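Local coordinates for fibronectin type III domain-containing protein (Simiduia agarivorans, PDB 6P2K) that probably hydrolyses the beta-1,4-glucan backbone of xyloglucan, through a family 74 glycoside hydrolase module built from tandem seven-bladed beta-propellers, at residues Q16-V21 against R59-A64; M32-D35 against V39-S42; W49-N54 against D737-G742; N54-R59 against W681-N686; D668-R673 against F688-K693. One frame throughout, in Å; residues are numbered along the deposited sequence.

Interaction 1. Residues Q16-V21 against R59-A64; sequences QVQDVV and RVFAVA. With ZN (zinc ion), chain Q.
Strands 17-21 and 60-64, which meet through Q18, V21, V60, F61 and V63, run almost perfectly parallel, 3° apart with axes 6.5 Å from each other, yet share no direct hydrogen bond. Each is the first strand of a four-stranded blade, so this is the seam between consecutive blades of a seven-fold beta-propeller. Q18 lies between the strands near the zinc end of the seam: with CG beside the backbone N (chi1 -53°), CG lies 3.2 Å from V60 O, and a bend at chi2 carries the amide alongside F61. There OE1 comes in at the ring edge, in the ring plane, 3.7 Å from F61 CD1, with amide and ring turned 65° against each other. Cutting Q18 back to an alanine is likely to leave the V60 carbonyl and the F61 edge without this side chain against them and to open a gap in the seam. Further along, V21 rests its two methyls on the V63 backbone, CG1 lying 3.3 Å from V63 O. A water bridges the strands, donating to D19 OD2 and accepting from V63 N. At the N-terminal end of the two segments sits a zinc ion, which D124 also binds; R59 forms a salt bridge with that aspartate, and Q16 OE1 reaches the metal at 2.1 Å beside three waters.

Interaction 2. Residues M32-D35 against V39-S42; sequences MASD and VYKS
M32 and Y40 face each other as a hydrogen-bonded pair of an antiparallel hairpin, strands 30-34 and 39-42. M32 N donates to Y40 O at 2.9 Å, and Y40 N returns the bond to M32 O. M32 O also receives a CA-H...O contact from V39 CA at 3.4 Å, so two donors of different strength share this oxygen. On the same face of the sheet the two side chains lie side by side. With CG anti to the backbone N (chi1 -171°) and bends at chi2 and chi3, the methionine folds back so that CE touches Y40 CD1 at 3.4 Å; SD stands 5.4 Å from the ring centroid, 65° off its normal, an oblique Met-aromatic contact. S34 OG approaches the same ring more loosely, but its hydrogen bonds go to E37 N and G38 O of the turn, which fixes it there. A leucine replacing Y40 would probably leave the M32 methyl without its aromatic partner and free to turn. Further out, W49 packs on M32 and T398 touches both side chains. A33 and V39, on the other face, pack against V60 of the next propeller blade. The peptide N-H and C=O groups of the M32-Y40 pair satisfy each other and the serine hydroxyl is held by its own turn, leaving mainly dispersion between methyl, sulfur and ring to join the side chains.

Interaction 3. Residues W49-N54 against D737-G742; sequences WQITGN and DLHFSG. With PE3 (3,6,9,12,15,18,21,24,27,30,33,36,39-tridecaoxahentetracontane-1,41-diol), chain C.
A small, exposed side-chain contact, with no hydrogen bond across it, brings I51 and N54 up to H739 where the two beta-propellers of the chain face each other. I51 lies on strand 50-51, the last strand of a blade in the N-terminal propeller, and N54 in the loop that leaves it. H739 belongs to the loop entering the blade that strand 7-8 closes in the other propeller. The imidazole is approached from two directions. I51 holds CG1 in the crowded position between backbone N and carbonyl carbon (chi1 57°), and the turn at chi2 from there brings CD1 to H739 CE1 at 3.6 Å. From the loop beyond the strand, the N54 side chain crosses the histidine at about a right angle, with OD1 3.7 Å from H739 CD2 and the amide plane turned 58° from the ring. The histidine's own loop covers one ring face, D737 O standing 3.2 Å above the plane toward the rim. A polyethylene glycol fragment lies against this junction and touches all three side chains: I51 CD1 meets O40, N54 ND2 comes within 3.1 Å of O37, and H739 NE2 lies 3.3 Å from the glycol carbon C38.

Interaction 4. Residues N54-R59 against W681-N686; sequences NLVNNR and WNSVGN. With PE3 (3,6,9,12,15,18,21,24,27,30,33,36,39-tridecaoxahentetracontane-1,41-diol), chain C.
V56 meets S683 and V684 on the short helix 681-684. The helix begins at W681, whose indole carries G685 CA over one face, 3.8 Å above the plane toward the rim. S683 follows as the closest point: its CB lies 3.7 Å from V56 CG1, with OG only a little further off. V56 presents that methyl because CG1 stands anti to the backbone N (chi1 -170°). V684 adds its CG2 to the same methyl at 4.3 Å, so one valine branch bears on two neighbouring helix residues. G685 then closes the turn with a weak bond from its N to W681 O. L93 packs on both V56 and S683. Beside V56, an Asx turn shapes the loop: N57 OD1 accepts from R59 N at 3.0 Å, the donor standing well above the carbonyl plane. Loop 54-59 joins successive blades of one propeller and the helix belongs to the linker joining two blades of the other, making this apolar touch part of the interface of a tandem-propeller fold.

Interaction 5. Residues D668-R673 against F688-K693; sequences DAMAVR and FKFTGK
F690 reaches from its loop to A669 and M670 on helix 666-672. Its CB leaves the centre of an inverse gamma turn, closed by a weak bond from T691 N to K689 O, and with CG beside the backbone N (chi1 -82°) the ring heads for the helix. Over the centre of one ring face stands F688 CE2, 3.5 Å above the plane, while F690 CD2 in turn lies in plane at the edge of the F688 ring. Next out, F690 CE2 meets A669 CB at 4.4 Å. Both segments lie in the linker between two blades of the C-terminal propeller: the helix follows strand 661-664, the last of one four-stranded blade, and the loop leads into strand 697-699, the first of the next. At the tip, CZ takes the closest contacts, M670 CG at 3.7 Å and M670 SD at 3.9 Å. The methionine crosses the phenylalanine at about a right angle, its sulfur 5.0 Å from the ring centroid and 63° off the normal, an oblique Met-aromatic contact; the bend at chi3 turns CE away from the ring. Beyond the two segments, Y707 meets F690 edge-to-face, and Y716 touches both the ring and M670.

How the interactions relate
From the N terminus, interaction 1 closes the first loop, bringing residues 16-21 against 59-64 across the seam of two adjacent blades. Within that loop falls interaction 2, the hairpin of the first blade, whose A33 bonds to Q18 and D19. Interactions 3 and 4 then carry the chain on from residues 49-54 and 54-59, sharing N54, to partners more than 600 residues later; both cross interaction 1, and 4 shares R59 with it. They join the N-terminal propeller to the C-terminal one, with 4 enclosed by 3. Interaction 5 also lies inside the span of 3 but crosses 4, bracketing helix 681-684 within one linker, where W681 packs on F688.

Interaction 1. Residues Q16-V21 against R59-A64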
# COMPACT_ATOMS: atom_id res chain seq x y z
N GLN B 16 -13.18 33.75 -25.11
CA GLN B 16 -13.03 33.84 -26.55
C GLN B 16 -12.27 35.10 -26.94
O GLN B 16 -12.61 36.21 -26.53
CB GLN B 16 -14.41 33.83 -27.22
CG GLN B 16 -14.38 33.91 -28.74
CD GLN B 16 -15.75 33.71 -29.37
OE1 GLN B 16 -16.50 34.67 -29.58
NE2 GLN B 16 -16.09 32.46 -29.68
N VAL B 17 -11.21 34.92 -27.74
CA VAL B 17 -10.33 36.01 -28.14
C VAL B 17 -10.73 36.46 -29.54
O VAL B 17 -10.91 35.63 -30.44
CB VAL B 17 -8.86 35.57 -28.10
CG1 VAL B 17 -7.95 36.71 -28.53
CG2 VAL B 17 -8.48 35.09 -26.70
N GLN B 18 -10.86 37.77 -29.72
CA GLN B 18 -11.31 38.31 -31.00
C GLN B 18 -10.16 38.50 -31.98
O GLN B 18 -10.30 38.16 -33.16
CB GLN B 18 -12.05 39.63 -30.79
CG GLN B 18 -13.17 39.54 -29.77
CD GLN B 18 -14.25 38.57 -30.18
OE1 GLN B 18 -14.94 38.77 -31.18
NE2 GLN B 18 -14.41 37.49 -29.42
N ASP B 19 -9.03 39.03 -31.52
CA ASP B 19 -7.92 39.31 -32.42
C ASP B 19 -6.68 39.66 -31.60
O ASP B 19 -6.77 40.05 -30.44
CB ASP B 19 -8.25 40.46 -33.37
CG ASP B 19 -7.48 40.39 -34.67
OD1 ASP B 19 -6.76 39.39 -34.87
OD2 ASP B 19 -7.60 41.32 -35.48
N VAL B 20 -5.52 39.49 -32.24
CA VAL B 20 -4.25 40.01 -31.75
C VAL B 20 -3.60 40.72 -32.92
O VAL B 20 -3.38 40.11 -33.98
CB VAL B 20 -3.33 38.90 -31.21
CG1 VAL B 20 -1.95 39.46 -30.91
CG2 VAL B 20 -3.94 38.27 -29.96
N VAL B 21 -3.30 42.01 -32.75
CA VAL B 21 -2.86 42.87 -33.84
C VAL B 21 -1.46 43.39 -33.53
O VAL B 21 -1.23 43.97 -32.46
CB VAL B 21 -3.83 44.04 -34.07
CG1 VAL B 21 -3.43 44.83 -35.30
CG2 VAL B 21 -5.26 43.52 -34.19
N ARG B 59 -16.57 45.26 -25.70
CA ARG B 59 -16.59 44.20 -26.71
C ARG B 59 -15.84 44.72 -27.93
O ARG B 59 -16.40 45.40 -28.79
CB ARG B 59 -18.03 43.81 -27.05
CG ARG B 59 -18.15 42.54 -27.88
CD ARG B 59 -19.54 41.94 -27.75
NE ARG B 59 -19.80 41.43 -26.41
CZ ARG B 59 -19.60 40.17 -26.03
NH1 ARG B 59 -19.13 39.28 -26.89
NH2 ARG B 59 -19.86 39.80 -24.79
N VAL B 60 -14.55 44.39 -28.01
CA VAL B 60 -13.66 44.93 -29.03
C VAL B 60 -13.59 43.97 -30.21
O VAL B 60 -13.32 42.77 -30.03
CB VAL B 60 -12.26 45.19 -28.45
CG1 VAL B 60 -11.34 45.73 -29.54
CG2 VAL B 60 -12.34 46.15 -27.28
N PHE B 61 -13.82 44.49 -31.41
CA PHE B 61 -13.78 43.70 -32.63
C PHE B 61 -12.57 43.99 -33.51
O PHE B 61 -12.27 43.19 -34.40
CB PHE B 61 -15.05 43.91 -33.45
CG PHE B 61 -16.29 43.35 -32.82
CD1 PHE B 61 -16.33 42.03 -32.38
CD2 PHE B 61 -17.42 44.13 -32.66
CE1 PHE B 61 -17.47 41.52 -31.80
CE2 PHE B 61 -18.56 43.62 -32.07
CZ PHE B 61 -18.58 42.31 -31.64
N ALA B 62 -11.87 45.11 -33.29
CA ALA B 62 -10.76 45.46 -34.16
C ALA B 62 -9.86 46.48 -33.47
O ALA B 62 -10.33 47.33 -32.70
CB ALA B 62 -11.25 46.03 -35.50
N VAL B 63 -8.56 46.37 -33.75
CA VAL B 63 -7.56 47.33 -33.29
C VAL B 63 -6.61 47.60 -34.45
O VAL B 63 -6.20 46.67 -35.16
CB VAL B 63 -6.78 46.81 -32.06
CG1 VAL B 63 -5.72 47.82 -31.63
CG2 VAL B 63 -7.72 46.52 -30.91
N ALA B 64 -6.27 48.87 -34.65
CA ALA B 64 -5.33 49.26 -35.70
C ALA B 64 -4.45 50.39 -35.21
O ALA B 64 -4.93 51.36 -34.63
CB ALA B 64 -6.07 49.68 -36.98
ZN ZN Q . -18.11 35.91 -29.96
O HOH W 1 -8.42 43.93 -35.81
O HOH W 2 -18.27 35.89 -27.86
O HOH W 3 -19.26 34.21 -30.43
O HOH W 4 -17.34 37.18 -31.45

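Interaction 2. Residues M32-D35 against V39-S42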
# COMPACT_ATOMS: atom_id res chain seq x y z
N MET B 32 -4.35 43.04 -27.96
CA MET B 32 -5.29 41.92 -27.94
C MET B 32 -6.70 42.44 -27.72
O MET B 32 -6.93 43.26 -26.82
CB MET B 32 -4.93 40.90 -26.85
CG MET B 32 -5.76 39.63 -26.94
SD MET B 32 -7.08 39.57 -25.72
CE MET B 32 -6.10 39.32 -24.26
N ALA B 33 -7.63 41.96 -28.53
CA ALA B 33 -9.03 42.37 -28.46
C ALA B 33 -9.83 41.28 -27.74
O ALA B 33 -10.08 40.21 -28.31
CB ALA B 33 -9.59 42.62 -29.86
N SER B 34 -10.21 41.56 -26.50
CA SER B 34 -11.13 40.71 -25.77
C SER B 34 -12.56 41.18 -26.03
O SER B 34 -12.80 42.24 -26.61
CB SER B 34 -10.82 40.74 -24.28
OG SER B 34 -11.21 41.99 -23.72
N ASP B 35 -13.53 40.39 -25.58
CA ASP B 35 -14.92 40.79 -25.72
C ASP B 35 -15.54 41.32 -24.43
O ASP B 35 -16.69 41.77 -24.46
CB ASP B 35 -15.76 39.62 -26.28
CG ASP B 35 -15.56 38.33 -25.51
OD1 ASP B 35 -14.76 38.30 -24.56
OD2 ASP B 35 -16.22 37.33 -25.88
N VAL B 39 -9.11 46.34 -24.54
CA VAL B 39 -7.87 46.09 -25.26
C VAL B 39 -6.74 45.90 -24.26
O VAL B 39 -6.57 46.71 -23.35
CB VAL B 39 -7.55 47.23 -26.24
CG1 VAL B 39 -6.18 47.03 -26.87
CG2 VAL B 39 -8.62 47.34 -27.31
N TYR B 40 -5.97 44.82 -24.44
CA TYR B 40 -4.71 44.63 -23.73
C TYR B 40 -3.54 44.97 -24.64
O TYR B 40 -3.62 44.83 -25.86
CB TYR B 40 -4.55 43.18 -23.25
CG TYR B 40 -5.49 42.74 -22.16
CD1 TYR B 40 -6.72 42.16 -22.46
CD2 TYR B 40 -5.13 42.87 -20.82
CE1 TYR B 40 -7.57 41.73 -21.46
CE2 TYR B 40 -5.98 42.45 -19.81
CZ TYR B 40 -7.19 41.88 -20.14
OH TYR B 40 -8.04 41.45 -19.14
N LYS B 41 -2.44 45.40 -24.02
CA LYS B 41 -1.22 45.77 -24.72
C LYS B 41 -0.05 44.97 -24.18
O LYS B 41 -0.00 44.62 -22.99
CB LYS B 41 -0.95 47.27 -24.57
CG LYS B 41 0.26 47.80 -25.34
CD LYS B 41 0.50 49.27 -25.04
CE LYS B 41 1.65 49.83 -25.88
NZ LYS B 41 1.57 51.31 -26.04
N SER B 42 0.91 44.67 -25.06
CA SER B 42 2.15 44.03 -24.65
C SER B 42 3.29 44.58 -25.51
O SER B 42 3.13 44.74 -26.72
CB SER B 42 2.08 42.51 -24.80
OG SER B 42 3.37 41.95 -24.99

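Interaction 3. Residues W49-N54 against D737-G742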
# COMPACT_ATOMS: atom_id res chain seq x y z
N TRP B 49 1.10 40.99 -20.48
CA TRP B 49 0.07 41.85 -21.01
C TRP B 49 -0.34 42.89 -19.98
O TRP B 49 -0.37 42.60 -18.78
CB TRP B 49 -1.16 41.05 -21.44
CG TRP B 49 -0.89 40.06 -22.53
CD1 TRP B 49 -0.48 38.77 -22.38
CD2 TRP B 49 -1.00 40.28 -23.94
NE1 TRP B 49 -0.33 38.17 -23.61
CE2 TRP B 49 -0.65 39.08 -24.58
CE3 TRP B 49 -1.37 41.39 -24.72
CZ2 TRP B 49 -0.66 38.95 -25.97
CZ3 TRP B 49 -1.38 41.25 -26.10
CH2 TRP B 49 -1.02 40.04 -26.71
N GLN B 50 -0.67 44.09 -20.45
CA GLN B 50 -1.11 45.18 -19.59
C GLN B 50 -2.43 45.74 -20.10
O GLN B 50 -2.69 45.75 -21.30
CB GLN B 50 -0.07 46.32 -19.53
CG GLN B 50 1.23 45.97 -18.83
CD GLN B 50 2.15 45.12 -19.69
OE1 GLN B 50 2.76 44.17 -19.21
NE2 GLN B 50 2.26 45.47 -20.97
N ILE B 51 -3.26 46.21 -19.16
CA ILE B 51 -4.51 46.86 -19.55
C ILE B 51 -4.21 48.19 -20.23
O ILE B 51 -3.13 48.78 -20.07
CB ILE B 51 -5.42 47.05 -18.33
CG1 ILE B 51 -4.71 47.86 -17.25
CG2 ILE B 51 -5.88 45.72 -17.79
CD1 ILE B 51 -5.20 49.27 -17.13
N THR B 52 -5.18 48.66 -21.02
CA THR B 52 -5.08 49.98 -21.63
C THR B 52 -6.20 50.88 -21.10
O THR B 52 -6.79 50.59 -20.06
CB THR B 52 -5.14 49.88 -23.16
OG1 THR B 52 -6.45 49.48 -23.56
CG2 THR B 52 -4.13 48.86 -23.66
N GLY B 53 -6.51 51.96 -21.82
CA GLY B 53 -7.47 52.92 -21.33
C GLY B 53 -8.90 52.38 -21.30
O GLY B 53 -9.22 51.34 -21.87
N ASN B 54 -9.76 53.13 -20.62
CA ASN B 54 -11.16 52.75 -20.48
C ASN B 54 -11.94 53.07 -21.75
O ASN B 54 -11.91 54.20 -22.24
CB ASN B 54 -11.80 53.47 -19.29
CG ASN B 54 -11.25 53.00 -17.96
OD1 ASN B 54 -10.94 51.83 -17.78
ND2 ASN B 54 -11.13 53.93 -17.02
N ASP B 737 -9.13 50.20 -8.59
CA ASP B 737 -8.61 49.86 -9.91
C ASP B 737 -9.31 48.65 -10.53
O ASP B 737 -8.79 48.08 -11.49
CB ASP B 737 -7.10 49.62 -9.84
CG ASP B 737 -6.72 48.63 -8.76
OD1 ASP B 737 -7.61 48.15 -8.03
OD2 ASP B 737 -5.51 48.32 -8.64
N LEU B 738 -10.48 48.25 -10.02
CA LEU B 738 -11.21 47.11 -10.58
C LEU B 738 -11.95 47.59 -11.82
O LEU B 738 -12.98 48.25 -11.73
CB LEU B 738 -12.16 46.51 -9.55
CG LEU B 738 -12.70 45.13 -9.93
CD1 LEU B 738 -11.57 44.11 -10.06
CD2 LEU B 738 -13.73 44.66 -8.91
N HIS B 739 -11.42 47.23 -12.99
CA HIS B 739 -11.95 47.80 -14.23
C HIS B 739 -13.19 47.06 -14.71
O HIS B 739 -14.12 47.68 -15.24
CB HIS B 739 -10.85 47.80 -15.29
CG HIS B 739 -9.70 48.70 -14.96
ND1 HIS B 739 -8.43 48.23 -14.71
CD2 HIS B 739 -9.63 50.05 -14.84
CE1 HIS B 739 -7.63 49.25 -14.45
NE2 HIS B 739 -8.33 50.36 -14.52
N PHE B 740 -13.25 45.75 -14.51
CA PHE B 740 -14.47 44.98 -14.70
C PHE B 740 -14.97 44.62 -13.31
O PHE B 740 -14.41 43.73 -12.65
CB PHE B 740 -14.22 43.74 -15.55
CG PHE B 740 -15.47 42.99 -15.91
CD1 PHE B 740 -15.97 42.01 -15.08
CD2 PHE B 740 -16.15 43.29 -17.08
CE1 PHE B 740 -17.12 41.33 -15.40
CE2 PHE B 740 -17.31 42.60 -17.41
CZ PHE B 740 -17.79 41.62 -16.57
N SER B 741 -16.01 45.31 -12.85
CA SER B 741 -16.43 45.25 -11.46
C SER B 741 -17.76 44.55 -11.24
O SER B 741 -18.19 44.42 -10.09
CB SER B 741 -16.50 46.67 -10.87
OG SER B 741 -17.40 47.48 -11.61
N GLY B 742 -18.43 44.10 -12.30
CA GLY B 742 -19.58 43.22 -12.10
C GLY B 742 -19.15 41.94 -11.41
O GLY B 742 -18.06 41.42 -11.66
O43 PE3 C . -2.19 53.81 -19.27
C42 PE3 C . -3.19 53.84 -18.25
C41 PE3 C . -3.72 52.42 -18.06
O40 PE3 C . -4.73 52.34 -17.04
C39 PE3 C . -5.91 53.11 -17.31
C38 PE3 C . -6.86 52.86 -16.15
O37 PE3 C . -8.09 53.58 -16.30

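Interaction 4. Residues N54-R59 against W681-N686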
# COMPACT_ATOMS: atom_id res chain seq x y z
N ASN B 54 -9.76 53.13 -20.62
CA ASN B 54 -11.16 52.75 -20.48
C ASN B 54 -11.94 53.07 -21.75
O ASN B 54 -11.91 54.20 -22.24
CB ASN B 54 -11.80 53.47 -19.29
CG ASN B 54 -11.25 53.00 -17.96
OD1 ASN B 54 -10.94 51.83 -17.78
ND2 ASN B 54 -11.13 53.93 -17.02
N LEU B 55 -12.65 52.07 -22.27
CA LEU B 55 -13.53 52.25 -23.41
C LEU B 55 -14.97 52.40 -22.93
O LEU B 55 -15.33 52.01 -21.82
CB LEU B 55 -13.43 51.06 -24.37
CG LEU B 55 -12.04 50.73 -24.91
CD1 LEU B 55 -11.96 49.27 -25.30
CD2 LEU B 55 -11.71 51.62 -26.09
N VAL B 56 -15.80 52.99 -23.80
CA VAL B 56 -17.23 53.11 -23.50
C VAL B 56 -17.91 51.75 -23.59
O VAL B 56 -18.89 51.49 -22.89
CB VAL B 56 -17.89 54.14 -24.42
CG1 VAL B 56 -19.30 54.47 -23.95
CG2 VAL B 56 -17.05 55.41 -24.48
N ASN B 57 -17.40 50.86 -24.44
CA ASN B 57 -17.89 49.50 -24.56
C ASN B 57 -16.69 48.58 -24.75
O ASN B 57 -15.78 48.88 -25.52
CB ASN B 57 -18.88 49.36 -25.72
CG ASN B 57 -19.28 47.92 -25.96
OD1 ASN B 57 -18.66 47.21 -26.76
ND2 ASN B 57 -20.33 47.47 -25.27
N ASN B 58 -16.70 47.45 -24.04
CA ASN B 58 -15.52 46.61 -23.94
C ASN B 58 -15.55 45.39 -24.85
O ASN B 58 -14.63 44.56 -24.80
CB ASN B 58 -15.32 46.16 -22.48
CG ASN B 58 -14.75 47.27 -21.62
OD1 ASN B 58 -13.98 48.11 -22.09
ND2 ASN B 58 -15.12 47.28 -20.35
N ARG B 59 -16.57 45.26 -25.70
CA ARG B 59 -16.59 44.20 -26.71
C ARG B 59 -15.84 44.72 -27.93
O ARG B 59 -16.40 45.40 -28.79
CB ARG B 59 -18.03 43.81 -27.05
CG ARG B 59 -18.15 42.54 -27.88
CD ARG B 59 -19.54 41.94 -27.75
NE ARG B 59 -19.80 41.43 -26.41
CZ ARG B 59 -19.60 40.17 -26.03
NH1 ARG B 59 -19.13 39.28 -26.89
NH2 ARG B 59 -19.86 39.80 -24.79
N TRP B 681 -20.83 57.16 -19.00
CA TRP B 681 -22.11 57.66 -18.51
C TRP B 681 -22.80 58.55 -19.53
O TRP B 681 -24.02 58.45 -19.73
CB TRP B 681 -21.92 58.42 -17.20
CG TRP B 681 -23.24 58.76 -16.58
CD1 TRP B 681 -23.84 59.98 -16.55
CD2 TRP B 681 -24.13 57.84 -15.94
NE1 TRP B 681 -25.05 59.88 -15.90
CE2 TRP B 681 -25.25 58.58 -15.52
CE3 TRP B 681 -24.08 56.47 -15.66
CZ2 TRP B 681 -26.32 58.00 -14.84
CZ3 TRP B 681 -25.15 55.89 -14.99
CH2 TRP B 681 -26.25 56.65 -14.59
N ASN B 682 -22.05 59.43 -20.19
CA ASN B 682 -22.68 60.39 -21.09
C ASN B 682 -23.15 59.75 -22.39
O ASN B 682 -24.01 60.31 -23.07
CB ASN B 682 -21.72 61.54 -21.39
CG ASN B 682 -21.63 62.52 -20.24
OD1 ASN B 682 -22.64 62.89 -19.64
ND2 ASN B 682 -20.41 62.95 -19.92
N SER B 683 -22.62 58.58 -22.75
CA SER B 683 -23.01 57.90 -23.98
C SER B 683 -24.16 56.93 -23.76
O SER B 683 -25.16 56.96 -24.49
CB SER B 683 -21.82 57.17 -24.59
OG SER B 683 -20.77 58.07 -24.92
N VAL B 684 -24.06 56.06 -22.75
CA VAL B 684 -25.01 54.96 -22.59
C VAL B 684 -25.60 54.95 -21.19
O VAL B 684 -26.32 54.01 -20.83
CB VAL B 684 -24.34 53.62 -22.92
CG1 VAL B 684 -24.01 53.53 -24.39
CG2 VAL B 684 -23.09 53.44 -22.08
N GLY B 685 -25.29 55.97 -20.39
CA GLY B 685 -25.83 56.02 -19.04
C GLY B 685 -27.34 56.03 -18.99
O GLY B 685 -27.94 55.58 -18.01
N ASN B 686 -27.98 56.54 -20.04
CA ASN B 686 -29.44 56.54 -20.12
C ASN B 686 -30.02 55.14 -20.25
O ASN B 686 -31.22 54.97 -20.02
CB ASN B 686 -29.89 57.40 -21.30
CG ASN B 686 -29.11 57.10 -22.56
OD1 ASN B 686 -28.02 57.63 -22.77
ND2 ASN B 686 -29.66 56.22 -23.39
O43 PE3 C . -2.19 53.81 -19.27
C42 PE3 C . -3.19 53.84 -18.25
C41 PE3 C . -3.72 52.42 -18.06
O40 PE3 C . -4.73 52.34 -17.04
C39 PE3 C . -5.91 53.11 -17.31
C38 PE3 C . -6.86 52.86 -16.15
O37 PE3 C . -8.09 53.58 -16.30

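Interaction 5. Residues D668-R673 against F688-K693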
# COMPACT_ATOMS: atom_id res chain seq x y z
N ASP B 668 -28.09 56.21 -3.22
CA ASP B 668 -26.93 56.16 -2.34
C ASP B 668 -25.66 55.87 -3.13
O ASP B 668 -24.60 56.44 -2.84
CB ASP B 668 -27.13 55.11 -1.25
CG ASP B 668 -28.38 55.33 -0.44
OD1 ASP B 668 -28.73 56.50 -0.19
OD2 ASP B 668 -29.01 54.32 -0.04
N ALA B 669 -25.74 54.97 -4.11
CA ALA B 669 -24.56 54.63 -4.90
C ALA B 669 -24.09 55.82 -5.72
O ALA B 669 -22.88 56.07 -5.82
CB ALA B 669 -24.87 53.44 -5.81
N MET B 670 -25.02 56.57 -6.32
CA MET B 670 -24.62 57.72 -7.13
C MET B 670 -24.07 58.85 -6.28
O MET B 670 -23.26 59.65 -6.77
CB MET B 670 -25.81 58.20 -7.96
CG MET B 670 -26.23 57.22 -9.05
SD MET B 670 -27.53 57.86 -10.11
CE MET B 670 -26.79 59.39 -10.67
N ALA B 671 -24.48 58.94 -5.01
CA ALA B 671 -23.91 59.94 -4.12
C ALA B 671 -22.51 59.56 -3.67
O ALA B 671 -21.62 60.42 -3.60
CB ALA B 671 -24.82 60.15 -2.91
N VAL B 672 -22.29 58.28 -3.36
CA VAL B 672 -20.97 57.84 -2.90
C VAL B 672 -19.99 57.74 -4.06
O VAL B 672 -18.79 57.99 -3.89
CB VAL B 672 -21.11 56.50 -2.16
CG1 VAL B 672 -19.75 55.91 -1.81
CG2 VAL B 672 -21.95 56.67 -0.90
N ARG B 673 -20.47 57.40 -5.26
CA ARG B 673 -19.63 57.29 -6.46
C ARG B 673 -20.29 58.10 -7.57
O ARG B 673 -21.16 57.59 -8.29
CB ARG B 673 -19.45 55.83 -6.87
CG ARG B 673 -18.56 55.61 -8.09
CD ARG B 673 -18.16 54.15 -8.19
NE ARG B 673 -17.48 53.83 -9.44
CZ ARG B 673 -16.18 54.03 -9.65
NH1 ARG B 673 -15.42 54.55 -8.70
NH2 ARG B 673 -15.65 53.70 -10.82
N PHE B 688 -28.46 52.47 -18.56
CA PHE B 688 -27.97 51.68 -17.44
C PHE B 688 -29.09 51.41 -16.45
O PHE B 688 -29.79 52.33 -16.01
CB PHE B 688 -26.82 52.39 -16.74
CG PHE B 688 -26.27 51.63 -15.56
CD1 PHE B 688 -25.44 50.54 -15.75
CD2 PHE B 688 -26.61 52.00 -14.27
CE1 PHE B 688 -24.94 49.84 -14.66
CE2 PHE B 688 -26.11 51.30 -13.18
CZ PHE B 688 -25.28 50.22 -13.38
N LYS B 689 -29.25 50.14 -16.08
CA LYS B 689 -30.17 49.72 -15.04
C LYS B 689 -29.37 49.29 -13.81
O LYS B 689 -28.35 48.61 -13.93
CB LYS B 689 -31.07 48.57 -15.52
CG LYS B 689 -31.77 48.87 -16.84
CD LYS B 689 -32.68 47.73 -17.27
CE LYS B 689 -31.88 46.48 -17.62
NZ LYS B 689 -31.09 46.66 -18.87
N PHE B 690 -29.83 49.71 -12.64
CA PHE B 690 -29.13 49.41 -11.39
C PHE B 690 -29.52 48.01 -10.93
O PHE B 690 -30.33 47.81 -10.02
CB PHE B 690 -29.44 50.46 -10.33
CG PHE B 690 -28.60 51.70 -10.45
CD1 PHE B 690 -28.99 52.73 -11.30
CD2 PHE B 690 -27.43 51.84 -9.73
CE1 PHE B 690 -28.22 53.87 -11.42
CE2 PHE B 690 -26.66 52.98 -9.85
CZ PHE B 690 -27.05 54.00 -10.69
N THR B 691 -28.92 47.02 -11.59
CA THR B 691 -29.09 45.62 -11.20
C THR B 691 -27.74 45.04 -10.81
O THR B 691 -26.80 45.78 -10.50
CB THR B 691 -29.70 44.80 -12.34
OG1 THR B 691 -28.90 44.94 -13.52
CG2 THR B 691 -31.11 45.28 -12.65
N GLY B 692 -27.63 43.72 -10.83
CA GLY B 692 -26.37 43.06 -10.54
C GLY B 692 -26.40 41.62 -11.00
O GLY B 692 -27.45 41.08 -11.35
N LYS B 693 -25.22 41.01 -11.02
CA LYS B 693 -25.07 39.60 -11.32
C LYS B 693 -24.88 38.78 -10.05
O LYS B 693 -24.60 37.58 -10.13
CB LYS B 693 -23.89 39.37 -12.27
CG LYS B 693 -24.26 39.39 -13.74
CD LYS B 693 -25.08 38.17 -14.11
CE LYS B 693 -24.60 37.56 -15.42
NZ LYS B 693 -25.18 36.20 -15.64